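Local coordinates for protein lactate racemase (Thermoanaerobacterium thermosaccharolyticum, PDB 2YJG) that interconverts the D- and L-isomers of lactate, using a nickel pincer cofactor derived from nicotinic acid mononucleotide, at residues 141-146 with 150-155. Numbering follows the deposited sequence.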
loop_
_atom_site.group_PDB
_atom_site.type_symbol
_atom_site.label_atom_id
_atom_site.label_comp_id
_atom_site.label_asym_id
_atom_site.label_seq_id
_atom_site.Cartn_x
_atom_site.Cartn_y
_atom_site.Cartn_z
ATOM N N MET A 141 -17.591 -5.120 15.559
ATOM C CA MET A 141 -18.965 -4.640 15.344
ATOM C C MET A 141 -19.569 -4.177 16.651
ATOM O O MET A 141 -19.242 -4.750 17.694
ATOM C CB MET A 141 -19.877 -5.773 14.833
ATOM C CG MET A 141 -19.463 -6.451 13.553
ATOM S SD MET A 141 -19.621 -5.353 12.142
ATOM C CE MET A 141 -19.062 -6.418 10.910
ATOM N N GLU A 142 -20.460 -3.187 16.596
ATOM C CA GLU A 142 -21.234 -2.761 17.754
ATOM C C GLU A 142 -22.728 -2.680 17.459
ATOM O O GLU A 142 -23.153 -2.068 16.487
ATOM C CB GLU A 142 -20.763 -1.405 18.225
ATOM C CG GLU A 142 -21.329 -0.959 19.543
ATOM C CD GLU A 142 -20.560 0.232 20.125
ATOM O OE1 GLU A 142 -19.321 0.255 19.999
ATOM O OE2 GLU A 142 -21.202 1.143 20.678
ATOM N N LEU A 143 -23.536 -3.292 18.322
ATOM C CA LEU A 143 -24.980 -3.107 18.262
ATOM C C LEU A 143 -25.287 -1.667 18.594
ATOM O O LEU A 143 -24.847 -1.151 19.649
ATOM C CB LEU A 143 -25.680 -4.079 19.227
ATOM C CG LEU A 143 -27.201 -3.991 19.385
ATOM C CD1 LEU A 143 -27.970 -4.198 18.029
ATOM C CD2 LEU A 143 -27.624 -5.015 20.437
ATOM N N ILE A 144 -25.986 -0.973 17.697
ATOM C CA ILE A 144 -26.339 0.421 17.931
ATOM C C ILE A 144 -27.818 0.713 17.960
ATOM O O ILE A 144 -28.216 1.812 18.278
ATOM C CB ILE A 144 -25.728 1.374 16.917
ATOM C CG1 ILE A 144 -25.995 0.907 15.480
ATOM C CG2 ILE A 144 -24.231 1.588 17.260
ATOM C CD1 ILE A 144 -25.944 2.031 14.453
ATOM N N GLY A 145 -28.664 -0.261 17.672
ATOM C CA GLY A 145 -30.070 0.058 17.667
ATOM C C GLY A 145 -30.884 -1.013 17.008
ATOM O O GLY A 145 -30.356 -2.084 16.648
ATOM N N THR A 146 -32.176 -0.732 16.915
ATOM C CA THR A 146 -33.102 -1.619 16.205
ATOM C C THR A 146 -33.881 -0.877 15.106
ATOM O O THR A 146 -34.391 0.215 15.273
ATOM C CB THR A 146 -34.098 -2.223 17.145
ATOM O OG1 THR A 146 -34.932 -1.172 17.622
ATOM C CG2 THR A 146 -33.390 -2.950 18.295
ATOM N N GLY A 150 -37.732 -3.957 12.733
ATOM C CA GLY A 150 -37.541 -4.755 13.945
ATOM C C GLY A 150 -36.164 -5.402 14.092
ATOM O O GLY A 150 -35.813 -5.833 15.179
ATOM N N GLY A 151 -35.375 -5.473 13.018
ATOM C CA GLY A 151 -34.033 -6.071 13.099
ATOM C C GLY A 151 -32.976 -5.293 13.889
ATOM O O GLY A 151 -32.946 -4.049 13.900
ATOM N N LYS A 152 -32.073 -6.034 14.520
ATOM C CA LYS A 152 -30.893 -5.417 15.129
ATOM C C LYS A 152 -30.025 -4.726 14.053
ATOM O O LYS A 152 -30.042 -5.135 12.874
ATOM C CB LYS A 152 -30.036 -6.479 15.798
ATOM C CG LYS A 152 -30.489 -6.884 17.170
ATOM C CD LYS A 152 -29.604 -8.028 17.704
ATOM C CE LYS A 152 -30.311 -8.775 18.806
ATOM N NZ LYS A 152 -30.955 -7.783 19.673
ATOM N N LEU A 153 -29.283 -3.715 14.481
ATOM C CA LEU A 153 -28.357 -2.976 13.633
ATOM C C LEU A 153 -26.962 -3.020 14.278
ATOM O O LEU A 153 -26.773 -2.524 15.396
ATOM C CB LEU A 153 -28.844 -1.532 13.490
ATOM C CG LEU A 153 -27.914 -0.563 12.750
ATOM C CD1 LEU A 153 -27.676 -1.198 11.371
ATOM C CD2 LEU A 153 -28.470 0.840 12.658
ATOM N N GLU A 154 -26.012 -3.666 13.614
ATOM C CA GLU A 154 -24.637 -3.774 14.120
ATOM C C GLU A 154 -23.749 -3.159 13.077
ATOM O O GLU A 154 -23.829 -3.564 11.908
ATOM C CB GLU A 154 -24.268 -5.242 14.331
ATOM C CG GLU A 154 -25.357 -5.940 15.198
ATOM C CD GLU A 154 -25.343 -7.444 15.182
ATOM O OE1 GLU A 154 -24.940 -8.066 14.174
ATOM O OE2 GLU A 154 -25.777 -8.016 16.222
ATOM N N ILE A 155 -22.956 -2.166 13.462
ATOM C CA ILE A 155 -21.998 -1.574 12.516
ATOM C C ILE A 155 -20.551 -1.545 13.054
ATOM O O ILE A 155 -20.322 -1.748 14.249
ATOM C CB ILE A 155 -22.465 -0.251 11.969
ATOM C CG1 ILE A 155 -22.604 0.841 13.046
ATOM C CG2 ILE A 155 -23.853 -0.416 11.264
ATOM C CD1 ILE A 155 -22.631 2.234 12.497
#
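Gly151 turns its carbonyl O to the CA of Thr146, a C-H...O contact of 3.4 Å at the loop end of an antiparallel beta hairpin. Next, the aliphatic chain of Lys152 passes CD1 of Leu143 on the face shared with Thr146 and Glu154, with CG 3.8 Å from that methyl. Leu153 lies opposite a beta bulge: between the pairs Thr146-Lys152 and Leu143-Glu154 the strand 141-146 spends one extra residue. Across it, Ile144 N donates almost straight to Leu153 O (2.9 Å, 171° at the hydrogen), while Leu153 N reaches Gly145 O over a more bent bond. The branch of Ile144 leaves the bulge alongside the partner strand, and only its end turns in. With CG1 lodged between the backbone N and the carbonyl carbon (chi1 51°), its CD1 presses on CD2 of Leu153 at a tight 3.3 Å and also meets Ile155 CG1 at 3.8 Å. Cut back to an alanine here, Ile144 would lose CG1 and CD1, which would probably leave a gap against Leu153 CD2 and Ile155 CG1. Glu154 follows on the face of Leu143; its CA approaches Glu142 O, and its carboxylate OE1 is hydrogen-bonded to Ser192 OG. Ile155 closes the ladder with reciprocal backbone bonds, Ile155 N to Glu142 O at 3.0 Å and Glu142 N to Ile155 O at 2.8 Å, while the sulfur of Met141 packs beside the carbonyl carbon of Ile155. The hairpin is a two-stranded sheet at the surface of the N-terminal domain: Ile144 and Leu153 rest on helix 219-230, and Ile144 and Ile155 meet Val160 of helix 157-161, which directly follows strand 152-156.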